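Local coordinates for uncharacterized protein YLR301W (Saccharomyces cerevisiae, PDB 3RBY) that is of unknown, non-essential function but interacts with the protein kinase HRR25 and may interact with SEC72, at residues Ile34-Phe39 and Glu52-Gly57; Leu159-Glu164 and Asn234-Glu239; Ala165-Val170 and Phe180-Asn185; Gly191-Arg196 and Gly212-Lys217. All blocks are in the same frame, centred on the assembly; numbering follows the deposited sequence.

Contact 1 of 4, residues Ile34-Phe39 and Glu52-Gly57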
loop_
_atom_site.group_PDB
_atom_site.type_symbol
_atom_site.label_atom_id
_atom_site.label_comp_id
_atom_site.label_asym_id
_atom_site.label_seq_id
_atom_site.Cartn_x
_atom_site.Cartn_y
_atom_site.Cartn_z
ATOM N N ILE A 34 10.508 2.456 16.468
ATOM C CA ILE A 34 11.605 1.759 15.786
ATOM C C ILE A 34 11.253 1.600 14.304
ATOM O O ILE A 34 10.078 1.459 13.948
ATOM C CB ILE A 34 11.862 0.373 16.401
ATOM C CG1 ILE A 34 13.058 -0.314 15.738
ATOM C CG2 ILE A 34 10.633 -0.492 16.275
ATOM C CD1 ILE A 34 13.627 -1.438 16.579
ATOM N N SER A 35 12.262 1.640 13.442
ATOM C CA SER A 35 12.046 1.444 12.018
ATOM C C SER A 35 13.138 0.537 11.447
ATOM O O SER A 35 14.306 0.933 11.402
ATOM C CB SER A 35 12.012 2.794 11.283
ATOM O OG SER A 35 11.615 2.644 9.927
ATOM N N LEU A 36 12.766 -0.685 11.045
ATOM C CA LEU A 36 13.715 -1.642 10.461
ATOM C C LEU A 36 13.516 -1.662 8.952
ATOM O O LEU A 36 12.373 -1.734 8.477
ATOM C CB LEU A 36 13.531 -3.042 11.050
ATOM C CG LEU A 36 13.715 -3.093 12.569
ATOM C CD1 LEU A 36 13.574 -4.522 13.114
ATOM C CD2 LEU A 36 15.068 -2.484 12.953
ATOM N N ARG A 37 14.613 -1.567 8.193
ATOM C CA ARG A 37 14.505 -1.420 6.730
ATOM C C ARG A 37 15.312 -2.464 5.948
ATOM O O ARG A 37 16.156 -2.122 5.117
ATOM C CB ARG A 37 14.858 0.019 6.320
ATOM C CG ARG A 37 14.147 1.061 7.238
ATOM C CD ARG A 37 14.108 2.499 6.704
ATOM N NE ARG A 37 13.174 3.292 7.500
ATOM C CZ ARG A 37 12.825 4.556 7.271
ATOM N NH1 ARG A 37 13.338 5.227 6.251
ATOM N NH2 ARG A 37 11.939 5.149 8.072
ATOM N N PRO A 38 15.033 -3.751 6.199
ATOM C CA PRO A 38 15.783 -4.826 5.528
ATOM C C PRO A 38 15.548 -4.769 4.023
ATOM O O PRO A 38 14.413 -4.529 3.613
ATOM C CB PRO A 38 15.159 -6.101 6.111
ATOM C CG PRO A 38 13.754 -5.691 6.469
ATOM C CD PRO A 38 13.826 -4.246 6.886
ATOM N N PHE A 39 16.590 -4.954 3.214
ATOM C CA PHE A 39 16.405 -5.094 1.764
ATOM C C PHE A 39 15.610 -6.353 1.445
ATOM O O PHE A 39 15.704 -7.352 2.178
ATOM C CB PHE A 39 17.753 -5.209 1.058
ATOM C CG PHE A 39 18.582 -3.973 1.127
ATOM C CD1 PHE A 39 19.793 -3.972 1.805
ATOM C CD2 PHE A 39 18.149 -2.805 0.509
ATOM C CE1 PHE A 39 20.564 -2.814 1.849
ATOM C CE2 PHE A 39 18.899 -1.651 0.554
ATOM C CZ PHE A 39 20.109 -1.645 1.219
ATOM N N GLU A 52 18.858 -1.201 4.518
ATOM C CA GLU A 52 19.088 0.092 3.895
ATOM C C GLU A 52 19.396 1.046 5.042
ATOM O O GLU A 52 20.213 1.957 4.909
ATOM C CB GLU A 52 17.912 0.468 2.995
ATOM C CG GLU A 52 17.791 1.956 2.717
ATOM C CD GLU A 52 16.516 2.308 1.977
ATOM O OE1 GLU A 52 15.572 2.809 2.622
ATOM O OE2 GLU A 52 16.457 2.080 0.751
ATOM N N TRP A 53 18.733 0.821 6.172
ATOM C CA TRP A 53 18.920 1.642 7.362
ATOM C C TRP A 53 18.071 1.115 8.517
ATOM O O TRP A 53 17.231 0.236 8.332
ATOM C CB TRP A 53 18.490 3.065 7.001
ATOM C CG TRP A 53 18.853 4.082 8.038
ATOM C CD1 TRP A 53 19.919 4.041 8.888
ATOM C CD2 TRP A 53 18.149 5.294 8.336
ATOM N NE1 TRP A 53 19.924 5.152 9.695
ATOM C CE2 TRP A 53 18.847 5.937 9.376
ATOM C CE3 TRP A 53 16.997 5.898 7.823
ATOM C CZ2 TRP A 53 18.431 7.152 9.915
ATOM C CZ3 TRP A 53 16.586 7.104 8.358
ATOM C CH2 TRP A 53 17.301 7.719 9.393
ATOM N N ALA A 54 18.298 1.660 9.708
ATOM C CA ALA A 54 17.551 1.259 10.895
ATOM C C ALA A 54 17.727 2.293 12.000
ATOM O O ALA A 54 18.830 2.792 12.221
ATOM C CB ALA A 54 18.002 -0.111 11.370
ATOM N N PHE A 55 16.639 2.615 12.693
ATOM C CA PHE A 55 16.696 3.610 13.753
ATOM C C PHE A 55 15.583 3.379 14.763
ATOM O O PHE A 55 14.623 2.645 14.496
ATOM C CB PHE A 55 16.657 5.043 13.198
ATOM C CG PHE A 55 15.365 5.419 12.491
ATOM C CD1 PHE A 55 15.313 5.491 11.096
ATOM C CD2 PHE A 55 14.220 5.744 13.212
ATOM C CE1 PHE A 55 14.134 5.863 10.430
ATOM C CE2 PHE A 55 13.036 6.127 12.556
ATOM C CZ PHE A 55 12.996 6.183 11.161
ATOM N N ALA A 56 15.737 3.990 15.931
ATOM C CA ALA A 56 14.772 3.840 17.009
ATOM C C ALA A 56 15.001 4.950 18.029
ATOM O O ALA A 56 16.073 5.570 18.065
ATOM C CB ALA A 56 14.904 2.467 17.662
ATOM N N GLY A 57 13.994 5.215 18.845
ATOM C CA GLY A 57 14.138 6.199 19.897
ATOM C C GLY A 57 12.962 6.056 20.823
ATOM O O GLY A 57 11.871 5.651 20.399
HETATM O O HOH W 1 15.676 4.363 4.568
#
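Arg37 reaches across to Phe55 and Trp53 with the flat end of its side chain. The edge of the Phe55 ring, at CE1, points at one face of the guanidinium, Arg37 NH2 standing 3.3 Å from Phe55 CE1 and the two planes 58° apart. NH1 approaches the edge of the Trp53 ring near CE3, and Arg37 and Trp53 run side by side. On the same side of the sheet Ser35 sets its CB over a face of Phe55, a CH-pi contact 3.8 Å from the ring centroid. A chi1 of 65° puts Phe55 CG between its backbone N and carbonyl carbon, which brings the ring against Ser35 CB. Further along, Phe39 lays a face over the Glu52 backbone, with Phe39 CZ 3.3 Å from Glu52 CA.

Ser35 OG fixes the guanidinium's rotation: Arg37 NE and NH2 both donate to it, in plane, NE at 3.0 Å from Ser35 OG. In the second shell, OG also meets Ser25, NH1 is salt-bridged to Glu128 and shares a water with Glu52 OE1, and that oxygen pairs with Arg8. A leucine in place of Arg37 would probably leave Glu128 without its salt-bridge partner and Ser35 OG without its two donors.

Beneath this lies regular pairing: Ser35 N to Phe55 O at 2.8 Å and the return bond from Phe55 N to Ser35 O at 3.2 Å. On the other face Ile34 packs on Ala56 and Leu36 on Ala54. These are adjacent antiparallel strands of the N-terminal sheet of this beta-barrel protein, their aliphatic face turned toward strands 176-183 and 192-199.

Contact 2 of 4, residues Leu159-Glu164 and Asn234-Glu239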
loop_
_atom_site.group_PDB
_atom_site.type_symbol
_atom_site.label_atom_id
_atom_site.label_comp_id
_atom_site.label_asym_id
_atom_site.label_seq_id
_atom_site.Cartn_x
_atom_site.Cartn_y
_atom_site.Cartn_z
ATOM N N LEU A 159 9.787 -2.780 25.710
ATOM C CA LEU A 159 10.836 -3.121 26.671
ATOM C C LEU A 159 12.111 -2.383 26.301
ATOM O O LEU A 159 12.430 -2.197 25.118
ATOM C CB LEU A 159 11.097 -4.623 26.754
ATOM C CG LEU A 159 10.006 -5.467 27.424
ATOM C CD1 LEU A 159 8.821 -5.643 26.490
ATOM C CD2 LEU A 159 10.561 -6.820 27.805
ATOM N N LYS A 160 12.822 -1.941 27.329
ATOM C CA LYS A 160 14.051 -1.192 27.148
ATOM C C LYS A 160 15.175 -1.841 27.949
ATOM O O LYS A 160 14.998 -2.231 29.109
ATOM C CB LYS A 160 13.841 0.245 27.616
ATOM C CG LYS A 160 14.905 1.244 27.179
ATOM C CD LYS A 160 14.437 2.662 27.571
ATOM C CE LYS A 160 15.459 3.747 27.206
ATOM N NZ LYS A 160 16.699 3.654 28.026
ATOM N N VAL A 161 16.340 -1.941 27.326
ATOM C CA VAL A 161 17.478 -2.599 27.954
ATOM C C VAL A 161 17.985 -1.773 29.118
ATOM O O VAL A 161 18.212 -0.557 28.983
ATOM C CB VAL A 161 18.628 -2.850 26.945
ATOM C CG1 VAL A 161 19.981 -2.538 27.554
ATOM C CG2 VAL A 161 18.590 -4.278 26.476
ATOM N N THR A 162 18.201 -2.440 30.251
ATOM C CA THR A 162 18.729 -1.803 31.456
ATOM C C THR A 162 20.093 -2.385 31.839
ATOM O O THR A 162 20.264 -2.949 32.919
ATOM C CB THR A 162 17.764 -1.956 32.646
ATOM O OG1 THR A 162 17.623 -3.344 32.976
ATOM C CG2 THR A 162 16.398 -1.382 32.301
ATOM N N ASP A 163 21.056 -2.236 30.935
ATOM C CA ASP A 163 22.418 -2.718 31.111
ATOM C C ASP A 163 23.323 -1.593 30.613
ATOM O O ASP A 163 22.970 -0.881 29.669
ATOM C CB ASP A 163 22.626 -3.993 30.290
ATOM C CG ASP A 163 23.973 -4.641 30.538
ATOM O OD1 ASP A 163 25.005 -4.045 30.145
ATOM O OD2 ASP A 163 23.994 -5.756 31.117
ATOM N N GLU A 164 24.465 -1.392 31.257
ATOM C CA GLU A 164 25.313 -0.260 30.904
ATOM C C GLU A 164 26.067 -0.514 29.608
ATOM O O GLU A 164 26.448 0.422 28.908
ATOM C CB GLU A 164 26.289 0.063 32.042
ATOM C CG GLU A 164 26.874 -1.163 32.749
ATOM C CD GLU A 164 28.177 -0.863 33.501
ATOM O OE1 GLU A 164 28.991 -1.800 33.659
ATOM O OE2 GLU A 164 28.392 0.295 33.933
ATOM N N ASN A 234 18.771 -14.443 29.070
ATOM C CA ASN A 234 20.183 -14.831 28.999
ATOM C C ASN A 234 21.108 -13.787 29.618
ATOM O O ASN A 234 22.028 -13.280 28.962
ATOM C CB ASN A 234 20.600 -15.124 27.546
ATOM C CG ASN A 234 20.194 -16.522 27.093
ATOM O OD1 ASN A 234 19.417 -16.679 26.150
ATOM N ND2 ASN A 234 20.726 -17.547 27.766
ATOM N N GLY A 235 20.849 -13.453 30.874
ATOM C CA GLY A 235 21.684 -12.495 31.581
ATOM C C GLY A 235 21.480 -11.022 31.240
ATOM O O GLY A 235 21.985 -10.150 31.961
ATOM N N LEU A 236 20.757 -10.728 30.155
ATOM C CA LEU A 236 20.441 -9.336 29.810
ATOM C C LEU A 236 19.080 -8.901 30.384
ATOM O O LEU A 236 18.044 -9.540 30.141
ATOM C CB LEU A 236 20.461 -9.127 28.300
ATOM C CG LEU A 236 21.374 -8.019 27.755
ATOM C CD1 LEU A 236 20.605 -7.092 26.850
ATOM C CD2 LEU A 236 22.055 -7.221 28.853
ATOM N N ASN A 237 19.096 -7.816 31.157
ATOM C CA ASN A 237 17.878 -7.287 31.767
ATOM C C ASN A 237 17.202 -6.242 30.892
ATOM O O ASN A 237 17.853 -5.374 30.306
ATOM C CB ASN A 237 18.173 -6.699 33.140
ATOM C CG ASN A 237 18.605 -7.751 34.138
ATOM O OD1 ASN A 237 18.491 -8.949 33.877
ATOM N ND2 ASN A 237 19.098 -7.312 35.292
ATOM N N TRP A 238 15.889 -6.356 30.790
ATOM C CA TRP A 238 15.096 -5.348 30.127
ATOM C C TRP A 238 14.040 -4.911 31.104
ATOM O O TRP A 238 13.601 -5.711 31.936
ATOM C CB TRP A 238 14.402 -5.928 28.904
ATOM C CG TRP A 238 15.351 -6.445 27.888
ATOM C CD1 TRP A 238 16.173 -7.539 28.002
ATOM C CD2 TRP A 238 15.582 -5.896 26.589
ATOM N NE1 TRP A 238 16.911 -7.692 26.848
ATOM C CE2 TRP A 238 16.563 -6.702 25.962
ATOM C CE3 TRP A 238 15.059 -4.803 25.894
ATOM C CZ2 TRP A 238 17.022 -6.447 24.664
ATOM C CZ3 TRP A 238 15.519 -4.540 24.612
ATOM C CH2 TRP A 238 16.493 -5.363 24.007
ATOM N N GLU A 239 13.624 -3.653 30.982
ATOM C CA GLU A 239 12.512 -3.121 31.754
ATOM C C GLU A 239 11.320 -2.893 30.823
ATOM O O GLU A 239 11.473 -2.336 29.727
ATOM C CB GLU A 239 12.925 -1.798 32.422
ATOM C CG GLU A 239 11.940 -1.299 33.481
ATOM C CD GLU A 239 12.172 0.166 33.870
ATOM O OE1 GLU A 239 11.256 0.769 34.493
ATOM O OE2 GLU A 239 13.260 0.714 33.541
HETATM O O HOH W 2 21.753 -6.848 32.088
#
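Val161 and Trp238 face each other as a non-hydrogen-bonded antiparallel pair, the valine's CG2 methyl set over the face of the six-membered ring. Trp238 CG is anti to its carbonyl carbon (chi1 -61°), which stands the indole beside the backbone of 159-161: the Leu159-Lys160 peptide lies at its edge, and Leu159 CB is 4.1 Å from Trp238 CE3, the two side chains crossing at about a right angle. Leu236 CD1 touches the same valine methyl, 3.5 Å from Val161 CG2. The indole NE1 is used too, donating to the backbone oxygen of Lys217. A serine at Trp238 would probably open a gap beside Val161 and Leu159 and leave the Lys217 carbonyl without this donor.

The segments are neighbouring strands of the C-terminal antiparallel sheet. The axes of 159-161 and 236-239 run 137° apart. Lys160 and Glu239 form the hydrogen-bonded pair, with Glu239 N 2.7 Å from Lys160 O; two residues on, Thr162 N donates to Asn237 O at 3.0 Å.

On the opposite face Thr162 crosses Glu239 at about a right angle, its CG2 methyl 3.5 Å from Glu239 CB. Past the strand end Asp163 lies across the Leu236 CD2 methyl. Its OD2 accepts from a water that also takes the N-H of Asn237, while OD1 binds Ala165 N.

Contact 3 of 4, residues Ala165-Val170 and Phe180-Asn185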
loop_
_atom_site.group_PDB
_atom_site.type_symbol
_atom_site.label_atom_id
_atom_site.label_comp_id
_atom_site.label_asym_id
_atom_site.label_seq_id
_atom_site.Cartn_x
_atom_site.Cartn_y
_atom_site.Cartn_z
ATOM N N ALA A 165 26.281 -1.790 29.297
ATOM C CA ALA A 165 27.043 -2.183 28.114
ATOM C C ALA A 165 26.206 -2.247 26.829
ATOM O O ALA A 165 26.754 -2.465 25.736
ATOM C CB ALA A 165 27.741 -3.518 28.358
ATOM N N TYR A 166 24.891 -2.061 26.958
ATOM C CA TYR A 166 23.990 -2.247 25.820
ATOM C C TYR A 166 22.934 -1.174 25.684
ATOM O O TYR A 166 22.456 -0.626 26.678
ATOM C CB TYR A 166 23.243 -3.563 25.950
ATOM C CG TYR A 166 24.061 -4.794 25.689
ATOM C CD1 TYR A 166 24.200 -5.296 24.399
ATOM C CD2 TYR A 166 24.668 -5.475 26.733
ATOM C CE1 TYR A 166 24.939 -6.435 24.156
ATOM C CE2 TYR A 166 25.402 -6.616 26.506
ATOM C CZ TYR A 166 25.538 -7.094 25.214
ATOM O OH TYR A 166 26.274 -8.237 24.982
ATOM N N ASP A 167 22.568 -0.900 24.435
ATOM C CA ASP A 167 21.335 -0.198 24.110
ATOM C C ASP A 167 20.353 -1.184 23.468
ATOM O O ASP A 167 20.757 -2.036 22.673
ATOM C CB ASP A 167 21.617 0.956 23.157
ATOM C CG ASP A 167 22.383 2.081 23.817
ATOM O OD1 ASP A 167 23.210 2.711 23.126
ATOM O OD2 ASP A 167 22.156 2.332 25.015
ATOM N N GLY A 168 19.068 -1.071 23.805
ATOM C CA GLY A 168 18.078 -1.973 23.246
ATOM C C GLY A 168 16.632 -1.567 23.478
ATOM O O GLY A 168 16.279 -1.066 24.551
ATOM N N LEU A 169 15.790 -1.805 22.469
ATOM C CA LEU A 169 14.371 -1.461 22.523
ATOM C C LEU A 169 13.598 -2.530 21.766
ATOM O O LEU A 169 13.943 -2.866 20.628
ATOM C CB LEU A 169 14.150 -0.125 21.816
ATOM C CG LEU A 169 13.351 1.025 22.434
ATOM C CD1 LEU A 169 12.393 1.603 21.419
ATOM C CD2 LEU A 169 12.626 0.615 23.702
ATOM N N VAL A 170 12.552 -3.066 22.378
ATOM C CA VAL A 170 11.630 -3.934 21.658
ATOM C C VAL A 170 10.238 -3.309 21.726
ATOM O O VAL A 170 9.781 -2.910 22.801
ATOM C CB VAL A 170 11.642 -5.371 22.217
ATOM C CG1 VAL A 170 10.557 -6.224 21.555
ATOM C CG2 VAL A 170 12.996 -5.993 21.972
ATOM N N PHE A 180 15.699 -3.944 18.627
ATOM C CA PHE A 180 17.141 -3.899 18.421
ATOM C C PHE A 180 17.906 -4.147 19.731
ATOM O O PHE A 180 17.345 -4.043 20.829
ATOM C CB PHE A 180 17.574 -2.591 17.749
ATOM C CG PHE A 180 17.932 -1.485 18.713
ATOM C CD1 PHE A 180 16.944 -0.670 19.270
ATOM C CD2 PHE A 180 19.261 -1.243 19.045
ATOM C CE1 PHE A 180 17.271 0.358 20.156
ATOM C CE2 PHE A 180 19.601 -0.203 19.932
ATOM C CZ PHE A 180 18.599 0.595 20.484
ATOM N N LEU A 181 19.169 -4.538 19.590
ATOM C CA LEU A 181 20.114 -4.652 20.704
ATOM C C LEU A 181 21.493 -4.293 20.160
ATOM O O LEU A 181 21.984 -4.935 19.236
ATOM C CB LEU A 181 20.116 -6.067 21.303
ATOM C CG LEU A 181 21.043 -6.329 22.505
ATOM C CD1 LEU A 181 20.749 -5.337 23.659
ATOM C CD2 LEU A 181 20.944 -7.786 22.988
ATOM N N SER A 182 22.100 -3.241 20.701
ATOM C CA SER A 182 23.417 -2.820 20.243
ATOM C C SER A 182 24.429 -2.769 21.393
ATOM O O SER A 182 24.073 -2.466 22.544
ATOM C CB SER A 182 23.340 -1.463 19.547
ATOM O OG SER A 182 23.061 -0.437 20.479
ATOM N N GLN A 183 25.686 -3.087 21.078
ATOM C CA GLN A 183 26.768 -2.985 22.054
ATOM C C GLN A 183 27.255 -1.551 22.147
ATOM O O GLN A 183 27.680 -0.977 21.140
ATOM C CB GLN A 183 27.936 -3.863 21.660
ATOM C CG GLN A 183 27.713 -5.323 21.903
ATOM C CD GLN A 183 28.848 -6.145 21.348
ATOM O OE1 GLN A 183 29.798 -5.601 20.779
ATOM N NE2 GLN A 183 28.764 -7.460 21.513
ATOM N N LYS A 184 27.188 -0.975 23.342
ATOM C CA LYS A 184 27.558 0.422 23.551
ATOM C C LYS A 184 28.934 0.761 22.985
ATOM O O LYS A 184 29.071 1.678 22.177
ATOM C CB LYS A 184 27.498 0.775 25.039
ATOM C CG LYS A 184 26.102 1.100 25.540
ATOM C CD LYS A 184 26.122 2.252 26.530
ATOM C CE LYS A 184 24.863 2.270 27.379
ATOM N NZ LYS A 184 24.039 3.483 27.124
ATOM N N ASN A 185 29.947 0.021 23.425
ATOM C CA ASN A 185 31.317 0.249 22.981
ATOM C C ASN A 185 31.663 -0.549 21.729
ATOM O O ASN A 185 32.433 -1.507 21.786
ATOM C CB ASN A 185 32.304 -0.081 24.104
ATOM C CG ASN A 185 33.706 0.414 23.812
ATOM O OD1 ASN A 185 34.395 0.920 24.698
ATOM N ND2 ASN A 185 34.136 0.272 22.564
#
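Tyr166 CG, anti to its carbonyl carbon (chi1 -73°), and Leu181 CG, anti to its backbone N (chi1 -179°), bring their side chains together on one face of the strand pair. They converge obliquely, with Tyr166 CD1 3.5 Å from Leu181 CD1. Gln183 runs alongside the tyrosine in the same direction, its CG methylene 3.7 Å from Tyr166 CE1, and its amide plane stands 71° from the ring plane. The polar ends of both go to one carboxylate: Tyr166 OH and Gln183 NE2 are hydrogen-bonded to the two oxygens of Glu214.

Next on this face, two residues along from Tyr166, is Gly168, whose missing side chain matters, since a CB here would press tightly on Leu181 CD1 and Phe180 O. The bare backbone is covered from the other face by Phe180: Gly168 CA lies over a face of that ring, a CH-pi contact at 4.0 Å from the centroid. Leu169 CB packs beside the same ring, 3.6 Å from Phe180 CE1, and Trp79 meets Phe180 edge-to-face.

The two segments are the arms of the antiparallel beta hairpin of strands 166-173 and 176-183. Asp167 and Ser182 make a hydrogen-bonded pair, Ser182 N reaching Asp167 O at 2.7 Å, and Phe180 N donates to Leu169 O. At the open end Lys184 N donates to Ala165 O. The lysine side chain then doubles back across Asp167, crossing it at about a right angle, and Lys184 NZ forms a salt bridge to Asp167 OD2 at 3.1 Å, on the syn side of the carboxylate.

Contact 4 of 4, residues Gly191-Arg196 and Gly212-Lys217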
loop_
_atom_site.group_PDB
_atom_site.type_symbol
_atom_site.label_atom_id
_atom_site.label_comp_id
_atom_site.label_asym_id
_atom_site.label_seq_id
_atom_site.Cartn_x
_atom_site.Cartn_y
_atom_site.Cartn_z
ATOM N N GLY A 191 28.397 -5.438 16.414
ATOM C CA GLY A 191 27.707 -4.939 17.580
ATOM C C GLY A 191 26.204 -4.794 17.419
ATOM O O GLY A 191 25.547 -4.357 18.364
ATOM N N LEU A 192 25.650 -5.153 16.257
ATOM C CA LEU A 192 24.200 -4.990 16.036
ATOM C C LEU A 192 23.356 -6.274 16.073
ATOM O O LEU A 192 23.785 -7.335 15.612
ATOM C CB LEU A 192 23.931 -4.231 14.742
ATOM C CG LEU A 192 24.616 -2.868 14.651
ATOM C CD1 LEU A 192 24.591 -2.328 13.224
ATOM C CD2 LEU A 192 24.000 -1.873 15.637
ATOM N N ASN A 193 22.152 -6.149 16.636
ATOM C CA ASN A 193 21.135 -7.204 16.617
ATOM C C ASN A 193 19.730 -6.629 16.350
ATOM O O ASN A 193 19.362 -5.587 16.906
ATOM C CB ASN A 193 21.130 -8.003 17.928
ATOM C CG ASN A 193 22.507 -8.510 18.314
ATOM O OD1 ASN A 193 22.864 -9.666 18.039
ATOM N ND2 ASN A 193 23.286 -7.651 18.976
ATOM N N PHE A 194 18.963 -7.292 15.480
ATOM C CA PHE A 194 17.590 -6.879 15.206
ATOM C C PHE A 194 16.702 -8.103 15.125
ATOM O O PHE A 194 17.155 -9.187 14.763
ATOM C CB PHE A 194 17.475 -6.127 13.880
ATOM C CG PHE A 194 18.385 -4.939 13.766
ATOM C CD1 PHE A 194 18.095 -3.749 14.432
ATOM C CD2 PHE A 194 19.532 -5.004 12.974
ATOM C CE1 PHE A 194 18.942 -2.641 14.321
ATOM C CE2 PHE A 194 20.383 -3.906 12.855
ATOM C CZ PHE A 194 20.090 -2.719 13.529
ATOM N N ILE A 195 15.432 -7.931 15.450
ATOM C CA ILE A 195 14.464 -8.979 15.198
ATOM C C ILE A 195 13.151 -8.376 14.728
ATOM O O ILE A 195 12.777 -7.256 15.129
ATOM C CB ILE A 195 14.199 -9.809 16.443
ATOM C CG1 ILE A 195 13.754 -8.893 17.577
ATOM C CG2 ILE A 195 15.455 -10.568 16.842
ATOM C CD1 ILE A 195 12.962 -9.611 18.657
ATOM N N ARG A 196 12.483 -9.114 13.851
ATOM C CA ARG A 196 11.113 -8.832 13.484
ATOM C C ARG A 196 10.385 -10.137 13.732
ATOM O O ARG A 196 10.714 -11.165 13.136
ATOM C CB ARG A 196 11.005 -8.434 12.022
ATOM C CG ARG A 196 10.395 -7.074 11.819
ATOM C CD ARG A 196 9.302 -7.107 10.791
ATOM N NE ARG A 196 9.825 -7.052 9.440
ATOM C CZ ARG A 196 10.288 -5.962 8.819
ATOM N NH1 ARG A 196 10.716 -6.071 7.571
ATOM N NH2 ARG A 196 10.335 -4.777 9.411
ATOM N N GLY A 212 22.205 -10.800 13.845
ATOM C CA GLY A 212 23.126 -10.600 14.952
ATOM C C GLY A 212 23.263 -11.841 15.816
ATOM O O GLY A 212 22.408 -12.735 15.794
ATOM N N LYS A 213 24.334 -11.906 16.597
ATOM C CA LYS A 213 24.607 -13.131 17.327
ATOM C C LYS A 213 24.061 -13.147 18.759
ATOM O O LYS A 213 24.055 -14.203 19.414
ATOM C CB LYS A 213 26.102 -13.467 17.282
ATOM C CG LYS A 213 27.017 -12.263 17.438
ATOM C CD LYS A 213 28.371 -12.706 17.974
ATOM C CE LYS A 213 29.413 -11.625 17.799
ATOM N NZ LYS A 213 30.763 -12.227 17.960
ATOM N N GLU A 214 23.566 -12.003 19.233
ATOM C CA GLU A 214 23.023 -11.931 20.596
ATOM C C GLU A 214 21.489 -11.860 20.668
ATOM O O GLU A 214 20.906 -11.516 21.712
ATOM C CB GLU A 214 23.644 -10.758 21.334
ATOM C CG GLU A 214 25.144 -10.704 21.203
ATOM C CD GLU A 214 25.793 -9.864 22.285
ATOM O OE1 GLU A 214 25.788 -10.277 23.470
ATOM O OE2 GLU A 214 26.290 -8.780 21.943
ATOM N N VAL A 215 20.847 -12.204 19.554
ATOM C CA VAL A 215 19.389 -12.214 19.445
ATOM C C VAL A 215 18.667 -12.971 20.562
ATOM O O VAL A 215 17.575 -12.575 20.971
ATOM C CB VAL A 215 18.968 -12.761 18.072
ATOM C CG1 VAL A 215 17.493 -13.104 18.061
ATOM C CG2 VAL A 215 19.323 -11.748 16.977
ATOM N N ASN A 216 19.262 -14.045 21.075
ATOM C CA ASN A 216 18.639 -14.769 22.198
ATOM C C ASN A 216 18.643 -13.991 23.523
ATOM O O ASN A 216 18.155 -14.497 24.544
ATOM C CB ASN A 216 19.261 -16.164 22.398
ATOM C CG ASN A 216 20.691 -16.114 22.974
ATOM O OD1 ASN A 216 21.408 -15.124 22.822
ATOM N ND2 ASN A 216 21.105 -17.202 23.619
ATOM N N LYS A 217 19.208 -12.780 23.512
ATOM C CA LYS A 217 19.160 -11.910 24.694
ATOM C C LYS A 217 18.011 -10.900 24.569
ATOM O O LYS A 217 17.892 -9.982 25.385
ATOM C CB LYS A 217 20.479 -11.163 24.898
ATOM C CG LYS A 217 21.671 -12.002 25.364
ATOM C CD LYS A 217 22.933 -11.107 25.385
ATOM C CE LYS A 217 24.123 -11.735 26.124
ATOM N NZ LYS A 217 25.024 -12.517 25.226
HETATM O O HOH W 3 25.928 -9.438 16.314
HETATM O O HOH W 4 26.253 -8.347 19.154
#
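The strand beginning at Leu192 passes the loop that follows strand 205-211, and the backbones come nearest at Asn193 and Gly212, with CA atoms 4.3 Å apart. Gly212 sits at a positive phi of 113°, and a CB there would collide with Leu192 O and Asn193 OD1; the absence of one lets Gly212 CA rest 3.4 Å from Leu192 O. After Glu214 the chain tightens into a 3-10 turn, Lys217 N bonding back to Glu214 O.

Asn193 carries the contact. Its CG lies anti to the carbonyl carbon (chi1 -51°), pointing the amide into the loop, where Asn193 OD1 accepts from Glu214 N at 2.7 Å, the donor tilted 34° from the carbonyl plane. ND2 is held on the strand side by Leu181 O and also meets a water shared with Glu214 OE2. The glutamate's OE1 takes Lys217 NZ on its anti lone pair, and the carboxylate also serves the 166-183 hairpin. Beyond this polar patch Ile195 CG2 touches Val215 CG1 at 3.5 Å.

Here a buried asparagine amide ties a glycine-containing loop to the side of an antiparallel sheet strand, just where the edge strand 205-211 has ended.

Contact 1 lies near the centre of the chain and is the buried one; contacts 2, 3 and 4 are partly buried, farther out in the C-terminal sheet. Contact 1 belongs to the other sheet, whose aliphatic face packs on contacts 3 and 4 through Phe180 and Phe194. Contacts 2 and 3 share neighbouring strands, the backbone bonds from Leu159 and Val161 to Val170 and Gly168 joining them, while contacts 3 and 4 meet at Glu214. In contact 1 a guanidinium is held among aromatic rings by a serine hydroxyl and a carboxylate; contacts 2 and 3 combine apolar and aromatic packing with charged groups toward the strand ends; contact 4 relies on a side-chain amide.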